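Local coordinates for protein KLLA0E03807p (Kluyveromyces lactis, PDB 3SQI) that probably binds centromeric DNA through this N-terminal domain of Ndc10, a platform for inner kinetochore assembly in budding yeast, at residues K112-L117 with I255-L261; L140-Q144 with T196-M202; W145-T149 with N184-V188; W275-P279 with Y306-N311. All blocks are in the same frame, centred on the assembly; numbering follows the deposited sequence.

Interaction 1: K112-L117 with I255-L261; sequences KISINL and IFKYCQL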
loop_
_atom_site.group_PDB
_atom_site.type_symbol
_atom_site.label_atom_id
_atom_site.label_comp_id
_atom_site.label_asym_id
_atom_site.label_seq_id
_atom_site.Cartn_x
_atom_site.Cartn_y
_atom_site.Cartn_z
ATOM N N LYS A 112 9.693 2.693 -13.585
ATOM C CA LYS A 112 10.591 3.682 -14.170
ATOM C C LYS A 112 11.092 4.694 -13.148
ATOM O O LYS A 112 12.265 5.044 -13.166
ATOM C CB LYS A 112 9.936 4.396 -15.353
ATOM C CG LYS A 112 10.686 5.634 -15.808
ATOM C CD LYS A 112 11.910 5.270 -16.622
ATOM C CE LYS A 112 12.570 6.504 -17.207
ATOM N NZ LYS A 112 11.609 7.284 -18.027
ATOM N N ILE A 113 10.227 5.128 -12.237
ATOM C CA ILE A 113 10.665 6.051 -11.203
ATOM C C ILE A 113 11.498 5.353 -10.121
ATOM O O ILE A 113 12.649 5.727 -9.864
ATOM C CB ILE A 113 9.507 6.809 -10.529
ATOM C CG1 ILE A 113 8.975 7.919 -11.434
ATOM C CG2 ILE A 113 9.990 7.417 -9.225
ATOM C CD1 ILE A 113 8.675 9.242 -10.708
ATOM N N SER A 114 10.883 4.371 -9.460
ATOM C CA SER A 114 11.388 3.902 -8.176
ATOM C C SER A 114 12.889 3.702 -8.332
ATOM O O SER A 114 13.702 4.352 -7.669
ATOM C CB SER A 114 10.705 2.613 -7.766
ATOM O OG SER A 114 9.307 2.716 -7.862
ATOM N N ILE A 115 13.239 2.894 -9.320
ATOM C CA ILE A 115 14.636 2.594 -9.648
ATOM C C ILE A 115 15.547 3.833 -9.652
ATOM O O ILE A 115 16.515 3.921 -8.887
ATOM C CB ILE A 115 14.716 1.880 -11.006
ATOM C CG1 ILE A 115 16.102 1.302 -11.261
ATOM C CG2 ILE A 115 14.256 2.780 -12.145
ATOM C CD1 ILE A 115 16.289 0.871 -12.684
ATOM N N ASN A 116 15.254 4.774 -10.539
ATOM C CA ASN A 116 16.016 6.021 -10.628
ATOM C C ASN A 116 16.166 6.749 -9.290
ATOM O O ASN A 116 17.199 7.367 -9.030
ATOM C CB ASN A 116 15.388 6.983 -11.645
ATOM C CG ASN A 116 15.542 6.509 -13.074
ATOM O OD1 ASN A 116 16.510 6.848 -13.752
ATOM N ND2 ASN A 116 14.588 5.721 -13.539
ATOM N N LEU A 117 15.127 6.710 -8.460
ATOM C CA LEU A 117 15.184 7.358 -7.150
ATOM C C LEU A 117 15.988 6.559 -6.113
ATOM O O LEU A 117 16.464 7.121 -5.125
ATOM C CB LEU A 117 13.785 7.692 -6.634
ATOM C CG LEU A 117 13.315 9.089 -7.044
ATOM C CD1 LEU A 117 12.183 9.585 -6.137
ATOM C CD2 LEU A 117 14.475 10.036 -6.993
ATOM N N ILE A 255 11.573 15.242 -10.599
ATOM C CA ILE A 255 11.901 13.847 -10.861
ATOM C C ILE A 255 11.247 13.311 -12.133
ATOM O O ILE A 255 11.896 12.623 -12.921
ATOM C CB ILE A 255 11.532 12.939 -9.670
ATOM C CG1 ILE A 255 12.045 11.522 -9.916
ATOM C CG2 ILE A 255 10.032 12.931 -9.443
ATOM C CD1 ILE A 255 13.534 11.452 -10.184
ATOM N N PHE A 256 9.969 13.628 -12.330
ATOM C CA PHE A 256 9.263 13.240 -13.544
ATOM C C PHE A 256 10.003 13.771 -14.769
ATOM O O PHE A 256 10.138 13.079 -15.779
ATOM C CB PHE A 256 7.824 13.761 -13.514
ATOM C CG PHE A 256 6.834 12.778 -12.966
ATOM C CD1 PHE A 256 5.835 12.262 -13.770
ATOM C CD2 PHE A 256 6.914 12.353 -11.650
ATOM C CE1 PHE A 256 4.926 11.351 -13.271
ATOM C CE2 PHE A 256 6.008 11.440 -11.143
ATOM C CZ PHE A 256 5.013 10.936 -11.955
ATOM N N LYS A 257 10.486 15.003 -14.677
ATOM C CA LYS A 257 11.305 15.558 -15.743
ATOM C C LYS A 257 12.441 14.589 -16.063
ATOM O O LYS A 257 12.472 13.983 -17.135
ATOM C CB LYS A 257 11.870 16.929 -15.348
ATOM C CG LYS A 257 10.852 18.072 -15.338
ATOM C CD LYS A 257 11.514 19.397 -14.952
ATOM C CE LYS A 257 10.501 20.526 -14.770
ATOM N NZ LYS A 257 10.233 21.294 -16.023
ATOM N N TYR A 258 13.352 14.432 -15.106
ATOM C CA TYR A 258 14.537 13.583 -15.256
ATOM C C TYR A 258 14.181 12.166 -15.721
ATOM O O TYR A 258 14.971 11.511 -16.403
ATOM C CB TYR A 258 15.309 13.567 -13.931
ATOM C CG TYR A 258 16.474 12.602 -13.821
ATOM C CD1 TYR A 258 17.777 13.021 -14.050
ATOM C CD2 TYR A 258 16.272 11.288 -13.429
ATOM C CE1 TYR A 258 18.843 12.141 -13.921
ATOM C CE2 TYR A 258 17.327 10.407 -13.298
ATOM C CZ TYR A 258 18.608 10.834 -13.545
ATOM O OH TYR A 258 19.648 9.945 -13.411
ATOM N N CYS A 259 12.990 11.699 -15.361
ATOM C CA CYS A 259 12.525 10.390 -15.810
ATOM C C CYS A 259 11.825 10.491 -17.164
ATOM O O CYS A 259 11.538 9.480 -17.804
ATOM C CB CYS A 259 11.592 9.756 -14.774
ATOM S SG CYS A 259 12.415 9.422 -13.201
ATOM N N GLN A 260 11.525 11.718 -17.580
ATOM C CA GLN A 260 10.852 11.960 -18.849
ATOM C C GLN A 260 9.469 11.332 -18.900
ATOM O O GLN A 260 9.093 10.737 -19.913
ATOM C CB GLN A 260 11.695 11.448 -20.016
ATOM C CG GLN A 260 13.082 12.072 -20.093
ATOM C CD GLN A 260 13.870 11.601 -21.301
ATOM O OE1 GLN A 260 14.291 12.404 -22.128
ATOM N NE2 GLN A 260 14.078 10.295 -21.401
ATOM N N LEU A 261 8.713 11.469 -17.815
ATOM C CA LEU A 261 7.322 11.051 -17.816
ATOM C C LEU A 261 6.482 12.296 -17.579
ATOM O O LEU A 261 6.886 13.181 -16.818
ATOM C CB LEU A 261 7.071 10.035 -16.706
ATOM C CG LEU A 261 7.901 8.757 -16.817
ATOM C CD1 LEU A 261 7.903 7.985 -15.501
ATOM C CD2 LEU A 261 7.408 7.901 -17.980
#
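I113 is the main bump: its CD1 pushes into the hollow walled by I255 and F256, 3.5 Å from F256 CE2 and 4.1 Å from I255 CG2. In return C259 turns its SG in between I113 CG1 and N116 CB. I255 swings CG1 away from its own amide N (chi1 -173°), which carries CD1 to 3.6 Å from L117 CD2. Cutting I255 back to an alanine would remove CD1 and CG2 and is likely to leave a gap against L117 CD2 and I113 CD1. At the helix end Q260 has positive phi in a Schellman motif, and the turn brings L261 back so that its CD1 lies 3.7 Å from K112 CG. The axes of the two helical segments cross at 100°, 10.3 Å apart. N116, beside the Y258 ring, bonds to Q393 and I395, and Y258 OH to D396. The joint therefore rests chiefly on apolar fit, while the polar ends of N116 and Y258 bond to the C-terminal part of the modelled chain.

Interaction 2: L140-Q144 with T196-M202; sequences LLDFQ and TCPIFTM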
loop_
_atom_site.group_PDB
_atom_site.type_symbol
_atom_site.label_atom_id
_atom_site.label_comp_id
_atom_site.label_asym_id
_atom_site.label_seq_id
_atom_site.Cartn_x
_atom_site.Cartn_y
_atom_site.Cartn_z
ATOM N N LEU A 140 10.395 9.302 -2.754
ATOM C CA LEU A 140 10.024 7.992 -3.266
ATOM C C LEU A 140 9.009 7.299 -2.370
ATOM O O LEU A 140 8.129 6.608 -2.857
ATOM C CB LEU A 140 11.251 7.098 -3.438
ATOM C CG LEU A 140 10.889 5.664 -3.829
ATOM C CD1 LEU A 140 10.394 5.620 -5.269
ATOM C CD2 LEU A 140 12.053 4.706 -3.620
ATOM N N LEU A 141 9.141 7.460 -1.059
ATOM C CA LEU A 141 8.192 6.837 -0.147
ATOM C C LEU A 141 6.852 7.515 -0.324
ATOM O O LEU A 141 5.830 6.845 -0.431
ATOM C CB LEU A 141 8.632 6.939 1.312
ATOM C CG LEU A 141 7.673 6.218 2.267
ATOM C CD1 LEU A 141 8.032 4.747 2.333
ATOM C CD2 LEU A 141 7.682 6.825 3.662
ATOM N N ASP A 142 6.840 8.842 -0.374
ATOM C CA ASP A 142 5.552 9.504 -0.595
ATOM C C ASP A 142 4.846 9.029 -1.880
ATOM O O ASP A 142 3.646 8.733 -1.878
ATOM C CB ASP A 142 5.698 11.014 -0.612
ATOM C CG ASP A 142 4.367 11.707 -0.700
ATOM O OD1 ASP A 142 3.986 12.129 -1.812
ATOM O OD2 ASP A 142 3.690 11.808 0.344
ATOM N N PHE A 143 5.602 8.950 -2.969
ATOM C CA PHE A 143 5.087 8.453 -4.241
ATOM C C PHE A 143 4.602 7.001 -4.175
ATOM O O PHE A 143 3.455 6.715 -4.499
ATOM C CB PHE A 143 6.158 8.604 -5.321
ATOM C CG PHE A 143 5.785 8.002 -6.644
ATOM C CD1 PHE A 143 4.854 8.618 -7.464
ATOM C CD2 PHE A 143 6.389 6.837 -7.083
ATOM C CE1 PHE A 143 4.518 8.067 -8.691
ATOM C CE2 PHE A 143 6.060 6.283 -8.307
ATOM C CZ PHE A 143 5.122 6.898 -9.113
ATOM N N GLN A 144 5.477 6.087 -3.763
ATOM C CA GLN A 144 5.142 4.666 -3.709
ATOM C C GLN A 144 3.901 4.482 -2.838
ATOM O O GLN A 144 3.072 3.586 -3.055
ATOM C CB GLN A 144 6.311 3.861 -3.124
ATOM C CG GLN A 144 7.624 3.971 -3.887
ATOM C CD GLN A 144 8.485 2.716 -3.759
ATOM O OE1 GLN A 144 8.543 2.088 -2.696
ATOM N NE2 GLN A 144 9.144 2.335 -4.853
ATOM N N THR A 196 10.393 -1.418 -5.813
ATOM C CA THR A 196 9.050 -0.874 -5.970
ATOM C C THR A 196 8.198 -1.156 -4.732
ATOM O O THR A 196 6.992 -0.889 -4.721
ATOM C CB THR A 196 8.359 -1.426 -7.223
ATOM O OG1 THR A 196 8.437 -2.855 -7.221
ATOM C CG2 THR A 196 9.040 -0.905 -8.473
ATOM N N CYS A 197 8.825 -1.732 -3.707
ATOM C CA CYS A 197 8.175 -1.913 -2.407
ATOM C C CYS A 197 8.339 -0.687 -1.505
ATOM O O CYS A 197 9.458 -0.252 -1.236
ATOM C CB CYS A 197 8.694 -3.161 -1.697
ATOM S SG CYS A 197 8.061 -3.302 -0.016
ATOM N N PRO A 198 7.211 -0.116 -1.056
ATOM C CA PRO A 198 7.148 1.105 -0.245
ATOM C C PRO A 198 7.632 0.878 1.167
ATOM O O PRO A 198 8.072 1.825 1.817
ATOM C CB PRO A 198 5.652 1.427 -0.216
ATOM C CG PRO A 198 4.998 0.114 -0.309
ATOM C CD PRO A 198 5.876 -0.708 -1.240
ATOM N N ILE A 199 7.521 -0.361 1.643
ATOM C CA ILE A 199 7.918 -0.686 3.006
ATOM C C ILE A 199 9.433 -0.841 3.127
ATOM O O ILE A 199 10.028 -0.414 4.107
ATOM C CB ILE A 199 7.238 -1.966 3.494
ATOM C CG1 ILE A 199 5.724 -1.791 3.471
ATOM C CG2 ILE A 199 7.726 -2.334 4.898
ATOM C CD1 ILE A 199 4.980 -3.090 3.671
ATOM N N PHE A 200 10.045 -1.474 2.134
ATOM C CA PHE A 200 11.489 -1.563 2.055
ATOM C C PHE A 200 12.030 -0.147 1.998
ATOM O O PHE A 200 12.956 0.235 2.727
ATOM C CB PHE A 200 11.871 -2.311 0.786
ATOM C CG PHE A 200 13.342 -2.388 0.550
ATOM C CD1 PHE A 200 13.884 -1.964 -0.648
ATOM C CD2 PHE A 200 14.186 -2.883 1.520
ATOM C CE1 PHE A 200 15.241 -2.039 -0.873
ATOM C CE2 PHE A 200 15.545 -2.955 1.303
ATOM C CZ PHE A 200 16.072 -2.534 0.107
ATOM N N THR A 201 11.424 0.634 1.118
ATOM C CA THR A 201 11.737 2.045 0.996
ATOM C C THR A 201 11.684 2.700 2.363
ATOM O O THR A 201 12.618 3.390 2.773
ATOM C CB THR A 201 10.731 2.738 0.062
ATOM O OG1 THR A 201 10.867 2.206 -1.267
ATOM C CG2 THR A 201 10.946 4.256 0.052
ATOM N N MET A 202 10.597 2.463 3.083
ATOM C CA MET A 202 10.413 3.097 4.374
ATOM C C MET A 202 11.437 2.609 5.395
ATOM O O MET A 202 11.770 3.318 6.345
ATOM C CB MET A 202 9.009 2.840 4.892
ATOM C CG MET A 202 8.738 3.502 6.226
ATOM S SD MET A 202 7.147 2.966 6.857
ATOM C CE MET A 202 7.107 1.295 6.209
#
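Q144 and T201 supply the polar part of the contact. T201 OG1 stands 2.7 Å from Q144 OE1 and 2.8 Å from C197 O, and its single proton can serve one of these acceptors at a time, so which bond it makes is not settled. The other end of the Q144 amide is engaged as well, NE2 donating to F195 O. These residues are buried, so Q144 OE1 and C197 O compete for the one hydroxyl proton inside the protein. A second bond belongs to the start of helix 198-210: C197 is its N-cap residue, and its SG accepts from F200 N at 3.4 Å along a nearly straight line (169°).

The apolar contacts lie beside this polar group. In T201, chi1 of -65° places OG1 beside the backbone N, facing Q144, and swings CG2 to the L141 side, where it is 3.7 Å from L141 CD1. L140 CD2 comes against the same methyl, 3.9 Å from T201 CG2. Nearer the cap, Q144 CB meets P198 CB at 3.8 Å.

The helical segments run almost antiparallel, at 159°, with axes 9.2 Å apart. Helix 107-118 closes one flank, W118 touching both L140 and T201; helix 332-355 packs L341 against I199 and M202, and helix 245-259 lies by D142 and F143.

Interaction 3: W145-T149 with N184-V188; sequences WKFNT and NFVLV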
loop_
_atom_site.group_PDB
_atom_site.type_symbol
_atom_site.label_atom_id
_atom_site.label_comp_id
_atom_site.label_asym_id
_atom_site.label_seq_id
_atom_site.Cartn_x
_atom_site.Cartn_y
_atom_site.Cartn_z
ATOM N N TRP A 145 3.790 5.352 -1.843
ATOM C CA TRP A 145 2.710 5.306 -0.874
ATOM C C TRP A 145 1.395 5.706 -1.529
ATOM O O TRP A 145 0.429 4.960 -1.465
ATOM C CB TRP A 145 3.035 6.258 0.268
ATOM C CG TRP A 145 2.066 6.233 1.388
ATOM C CD1 TRP A 145 1.117 5.292 1.628
ATOM C CD2 TRP A 145 1.953 7.204 2.438
ATOM N NE1 TRP A 145 0.413 5.611 2.770
ATOM C CE2 TRP A 145 0.906 6.783 3.284
ATOM C CE3 TRP A 145 2.635 8.388 2.745
ATOM C CZ2 TRP A 145 0.522 7.504 4.419
ATOM C CZ3 TRP A 145 2.253 9.107 3.867
ATOM C CH2 TRP A 145 1.204 8.663 4.690
ATOM N N LYS A 146 1.358 6.876 -2.170
ATOM C CA LYS A 146 0.157 7.289 -2.904
ATOM C C LYS A 146 -0.219 6.208 -3.905
ATOM O O LYS A 146 -1.324 5.683 -3.896
ATOM C CB LYS A 146 0.398 8.596 -3.647
ATOM C CG LYS A 146 -0.711 8.986 -4.586
ATOM C CD LYS A 146 -1.942 9.433 -3.822
ATOM C CE LYS A 146 -2.879 10.302 -4.685
ATOM N NZ LYS A 146 -3.487 9.575 -5.846
ATOM N N PHE A 147 0.737 5.856 -4.747
ATOM C CA PHE A 147 0.548 4.824 -5.750
ATOM C C PHE A 147 -0.101 3.554 -5.194
ATOM O O PHE A 147 -0.991 2.998 -5.826
ATOM C CB PHE A 147 1.903 4.478 -6.355
ATOM C CG PHE A 147 1.822 3.788 -7.674
ATOM C CD1 PHE A 147 2.194 4.452 -8.833
ATOM C CD2 PHE A 147 1.393 2.473 -7.761
ATOM C CE1 PHE A 147 2.133 3.820 -10.060
ATOM C CE2 PHE A 147 1.325 1.833 -8.990
ATOM C CZ PHE A 147 1.693 2.509 -10.144
ATOM N N ASN A 148 0.347 3.078 -4.036
ATOM C CA ASN A 148 -0.221 1.847 -3.468
ATOM C C ASN A 148 -1.557 2.016 -2.734
ATOM O O ASN A 148 -2.452 1.188 -2.860
ATOM C CB ASN A 148 0.788 1.130 -2.562
ATOM C CG ASN A 148 1.637 0.129 -3.319
ATOM O OD1 ASN A 148 2.143 0.419 -4.403
ATOM N ND2 ASN A 148 1.782 -1.069 -2.759
ATOM N N THR A 149 -1.666 3.076 -1.943
ATOM C CA THR A 149 -2.860 3.336 -1.149
ATOM C C THR A 149 -3.888 4.286 -1.795
ATOM O O THR A 149 -5.026 4.379 -1.335
ATOM C CB THR A 149 -2.455 3.954 0.194
ATOM O OG1 THR A 149 -3.580 3.961 1.072
ATOM C CG2 THR A 149 -1.970 5.397 -0.011
ATOM N N ASN A 184 -7.988 5.310 5.584
ATOM C CA ASN A 184 -8.117 3.892 5.858
ATOM C C ASN A 184 -7.325 3.104 4.829
ATOM O O ASN A 184 -7.693 3.085 3.653
ATOM C CB ASN A 184 -9.600 3.519 5.792
ATOM C CG ASN A 184 -9.878 2.110 6.267
ATOM O OD1 ASN A 184 -9.553 1.137 5.586
ATOM N ND2 ASN A 184 -10.516 1.993 7.428
ATOM N N PHE A 185 -6.241 2.458 5.252
ATOM C CA PHE A 185 -5.412 1.724 4.294
ATOM C C PHE A 185 -4.553 0.607 4.869
ATOM O O PHE A 185 -4.367 0.517 6.078
ATOM C CB PHE A 185 -4.515 2.688 3.547
ATOM C CG PHE A 185 -3.421 3.250 4.383
ATOM C CD1 PHE A 185 -2.202 2.601 4.468
ATOM C CD2 PHE A 185 -3.605 4.431 5.084
ATOM C CE1 PHE A 185 -1.180 3.116 5.239
ATOM C CE2 PHE A 185 -2.589 4.953 5.858
ATOM C CZ PHE A 185 -1.375 4.293 5.936
ATOM N N VAL A 186 -4.038 -0.245 3.982
ATOM C CA VAL A 186 -3.126 -1.331 4.361
ATOM C C VAL A 186 -1.956 -1.507 3.377
ATOM O O VAL A 186 -2.164 -1.752 2.185
ATOM C CB VAL A 186 -3.873 -2.677 4.456
ATOM C CG1 VAL A 186 -2.880 -3.842 4.608
ATOM C CG2 VAL A 186 -4.912 -2.648 5.588
ATOM N N LEU A 187 -0.727 -1.414 3.884
ATOM C CA LEU A 187 0.478 -1.613 3.072
ATOM C C LEU A 187 1.089 -2.998 3.275
ATOM O O LEU A 187 1.075 -3.537 4.378
ATOM C CB LEU A 187 1.528 -0.541 3.374
ATOM C CG LEU A 187 1.277 0.874 2.849
ATOM C CD1 LEU A 187 2.559 1.673 2.920
ATOM C CD2 LEU A 187 0.766 0.846 1.412
ATOM N N VAL A 188 1.631 -3.566 2.204
ATOM C CA VAL A 188 2.157 -4.923 2.245
ATOM C C VAL A 188 3.498 -4.993 1.510
ATOM O O VAL A 188 3.677 -4.373 0.455
ATOM C CB VAL A 188 1.142 -5.913 1.625
ATOM C CG1 VAL A 188 1.827 -7.198 1.175
ATOM C CG2 VAL A 188 0.025 -6.208 2.615
#
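W145 holds CG anti to its backbone N (chi1 -175°), whereas F185 carries CG between the backbone N and the carbonyl carbon (chi1 71°); together these torsions bring the indole edge to the face of the phenyl ring. NE1 of W145 stands 3.8 Å above the plane of the F185 ring, offset toward its rim. The planes are 61° apart and the centroid of the five-membered ring is 5.3 Å from that of F185, an edge-to-face stack. T149 adds its OG1 obliquely, 3.4 Å from F185 CG. Strand 185-187 is an outermost strand of a three-stranded antiparallel sheet, joined to its neighbour by backbone bonds of F185 with H179 and of L187 with L177; a small sheet against helices is consistent with the relationship of this domain to tyrosine recombinases. The end of helix 133-149 packs on the strand with axes 9.2 Å apart. L187 divides its methyls between two helix residues, CD1 lying 4.1 Å from W145 CD1 and CD2 lying 4.0 Å from N148 CB. A serine at F185 would probably leave the indole edge without its ring face and open a gap beside T149. The amide of N148 turns elsewhere, its ND2 donating to N311 OD1.

Interaction 4: W275-P279 with Y306-N311; sequences WPQFP and YIEKMN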
loop_
_atom_site.group_PDB
_atom_site.type_symbol
_atom_site.label_atom_id
_atom_site.label_comp_id
_atom_site.label_asym_id
_atom_site.label_seq_id
_atom_site.Cartn_x
_atom_site.Cartn_y
_atom_site.Cartn_z
ATOM N N TRP A 275 -8.703 5.596 -10.608
ATOM C CA TRP A 275 -8.020 4.638 -9.746
ATOM C C TRP A 275 -8.839 4.071 -8.578
ATOM O O TRP A 275 -9.647 4.781 -7.960
ATOM C CB TRP A 275 -6.722 5.247 -9.226
ATOM C CG TRP A 275 -5.648 5.244 -10.250
ATOM C CD1 TRP A 275 -5.802 5.121 -11.599
ATOM C CD2 TRP A 275 -4.240 5.340 -10.013
ATOM N NE1 TRP A 275 -4.577 5.151 -12.219
ATOM C CE2 TRP A 275 -3.602 5.283 -11.267
ATOM C CE3 TRP A 275 -3.460 5.474 -8.860
ATOM C CZ2 TRP A 275 -2.220 5.357 -11.401
ATOM C CZ3 TRP A 275 -2.094 5.545 -8.994
ATOM C CH2 TRP A 275 -1.485 5.486 -10.256
ATOM N N PRO A 276 -8.614 2.783 -8.278
ATOM C CA PRO A 276 -9.114 2.019 -7.131
ATOM C C PRO A 276 -8.846 2.715 -5.804
ATOM O O PRO A 276 -7.839 3.419 -5.678
ATOM C CB PRO A 276 -8.289 0.734 -7.199
ATOM C CG PRO A 276 -8.048 0.545 -8.651
ATOM C CD PRO A 276 -7.889 1.925 -9.231
ATOM N N GLN A 277 -9.736 2.495 -4.834
ATOM C CA GLN A 277 -9.626 3.059 -3.487
ATOM C C GLN A 277 -10.029 2.056 -2.401
ATOM O O GLN A 277 -10.767 1.109 -2.659
ATOM C CB GLN A 277 -10.531 4.284 -3.355
ATOM C CG GLN A 277 -10.231 5.397 -4.320
ATOM C CD GLN A 277 -11.346 6.425 -4.359
ATOM O OE1 GLN A 277 -11.949 6.662 -5.409
ATOM N NE2 GLN A 277 -11.637 7.033 -3.211
ATOM N N PHE A 278 -9.549 2.267 -1.180
ATOM C CA PHE A 278 -10.078 1.510 -0.052
ATOM C C PHE A 278 -11.431 2.099 0.335
ATOM O O PHE A 278 -11.669 3.291 0.139
ATOM C CB PHE A 278 -9.124 1.541 1.149
ATOM C CG PHE A 278 -7.887 0.711 0.966
ATOM C CD1 PHE A 278 -7.976 -0.654 0.737
ATOM C CD2 PHE A 278 -6.631 1.295 1.025
ATOM C CE1 PHE A 278 -6.835 -1.420 0.560
ATOM C CE2 PHE A 278 -5.488 0.535 0.850
ATOM C CZ PHE A 278 -5.589 -0.824 0.619
ATOM N N PRO A 279 -12.326 1.261 0.870
ATOM C CA PRO A 279 -13.628 1.686 1.390
ATOM C C PRO A 279 -13.430 2.534 2.630
ATOM O O PRO A 279 -12.279 2.754 3.011
ATOM C CB PRO A 279 -14.282 0.365 1.790
ATOM C CG PRO A 279 -13.564 -0.679 1.001
ATOM C CD PRO A 279 -12.167 -0.200 0.903
ATOM N N TYR A 306 -8.806 -6.749 -1.819
ATOM C CA TYR A 306 -8.540 -5.316 -1.910
ATOM C C TYR A 306 -7.062 -5.060 -1.758
ATOM O O TYR A 306 -6.451 -4.377 -2.574
ATOM C CB TYR A 306 -9.263 -4.562 -0.795
ATOM C CG TYR A 306 -10.649 -4.080 -1.166
ATOM C CD1 TYR A 306 -10.918 -2.726 -1.313
ATOM C CD2 TYR A 306 -11.684 -4.977 -1.372
ATOM C CE1 TYR A 306 -12.176 -2.280 -1.652
ATOM C CE2 TYR A 306 -12.949 -4.538 -1.708
ATOM C CZ TYR A 306 -13.189 -3.191 -1.846
ATOM O OH TYR A 306 -14.449 -2.750 -2.186
ATOM N N ILE A 307 -6.500 -5.619 -0.692
ATOM C CA ILE A 307 -5.119 -5.370 -0.290
ATOM C C ILE A 307 -4.097 -5.982 -1.250
ATOM O O ILE A 307 -3.086 -5.360 -1.563
ATOM C CB ILE A 307 -4.885 -5.898 1.124
ATOM C CG1 ILE A 307 -5.888 -5.254 2.090
ATOM C CG2 ILE A 307 -3.463 -5.638 1.568
ATOM C CD1 ILE A 307 -5.784 -5.748 3.535
ATOM N N GLU A 308 -4.363 -7.196 -1.724
ATOM C CA GLU A 308 -3.454 -7.855 -2.654
ATOM C C GLU A 308 -3.523 -7.178 -4.004
ATOM O O GLU A 308 -2.530 -7.119 -4.724
ATOM C CB GLU A 308 -3.812 -9.326 -2.824
ATOM C CG GLU A 308 -3.823 -10.121 -1.537
ATOM C CD GLU A 308 -4.297 -11.546 -1.743
ATOM O OE1 GLU A 308 -5.127 -12.015 -0.936
ATOM O OE2 GLU A 308 -3.843 -12.193 -2.712
ATOM N N LYS A 309 -4.703 -6.678 -4.351
ATOM C CA LYS A 309 -4.883 -5.998 -5.630
ATOM C C LYS A 309 -4.219 -4.626 -5.640
ATOM O O LYS A 309 -3.473 -4.303 -6.562
ATOM C CB LYS A 309 -6.364 -5.868 -5.974
ATOM C CG LYS A 309 -6.643 -4.975 -7.168
ATOM C CD LYS A 309 -6.194 -5.587 -8.488
ATOM C CE LYS A 309 -6.641 -4.722 -9.667
ATOM N NZ LYS A 309 -6.232 -5.291 -10.977
ATOM N N MET A 310 -4.479 -3.827 -4.609
ATOM C CA MET A 310 -3.959 -2.462 -4.550
ATOM C C MET A 310 -2.463 -2.395 -4.277
ATOM O O MET A 310 -1.776 -1.505 -4.773
ATOM C CB MET A 310 -4.742 -1.622 -3.540
ATOM C CG MET A 310 -6.168 -1.329 -3.994
ATOM S SD MET A 310 -6.604 0.407 -3.790
ATOM C CE MET A 310 -7.377 0.354 -2.188
ATOM N N ASN A 311 -1.960 -3.339 -3.491
ATOM C CA ASN A 311 -0.523 -3.466 -3.289
ATOM C C ASN A 311 0.082 -4.356 -4.376
ATOM O O ASN A 311 1.301 -4.505 -4.471
ATOM C CB ASN A 311 -0.212 -4.025 -1.898
ATOM C CG ASN A 311 -0.617 -3.079 -0.774
ATOM O OD1 ASN A 311 0.224 -2.391 -0.199
ATOM N ND2 ASN A 311 -1.905 -3.047 -0.454
#
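Residues P276 to F278 run extended past the helix, in the order that pairs P276 with M310 (CA to CA 7.3 Å) and F278 with Y306 (CA to CA 7.2 Å). M310 fills the space between these two strips of backbone. Its side chain, bent at chi2 and again at chi3 (-94°), points the end of the thioether at one face of F278: SD stands above that face at a distance, 4.6 Å from the ring centroid and 5° off the ring normal, a Met-aromatic contact. The same sulfur has P276 CB at 3.8 Å. F278 in turn slides past Y306 in the opposite direction, F278 CD1 lying 4.1 Å from Y306 CD1. F278 CE1 also meets I307 CG1 at 4.2 Å. The Y306 ring is bordered by P279, whose CG is 3.8 Å from Y306 CZ, and the carbonyl oxygen of Q277 lies at its edge.

No polar bond joins the two segments. Within 306-311, N311 ND2 donates to I307 O at 2.8 Å (149°), in the carbonyl plane and on a lone pair; that oxygen also accepts from N311 N, so two donors from N311 hold it.

Beyond the pair, helix 82-100 covers Y306 through L95 and L98. On the strand 185-187 side, F278 rests on F185, while the N311 amide bonds through ND2 to V186 O and through OD1 to V188 N, which with the I307 bond fixes its rotation.

How the interactions relate
All touching residues of interactions 2 and 3 are buried, and both use helix 133-149; interactions 1 and 4 include partly exposed residues. Interaction 1 lies farthest out, its centre about 20 Å from the chain centre and its nearest atom about 5 Å from the bound DNA. It joins interaction 2 through a weak S114 OG to Q144 NE2 bond and L117 packing on L140. I199 CD1 reaches the backbone of L187 and V188, joining interactions 2 and 3. N311 links interaction 4 to the strand of interaction 3. Chemistry shifts accordingly: mostly apolar in 1, with a cysteine sulfur and an aromatic ring; a buried amide and hydroxyl in 2; aromatic in 3; sulfur, proline and rings in 4.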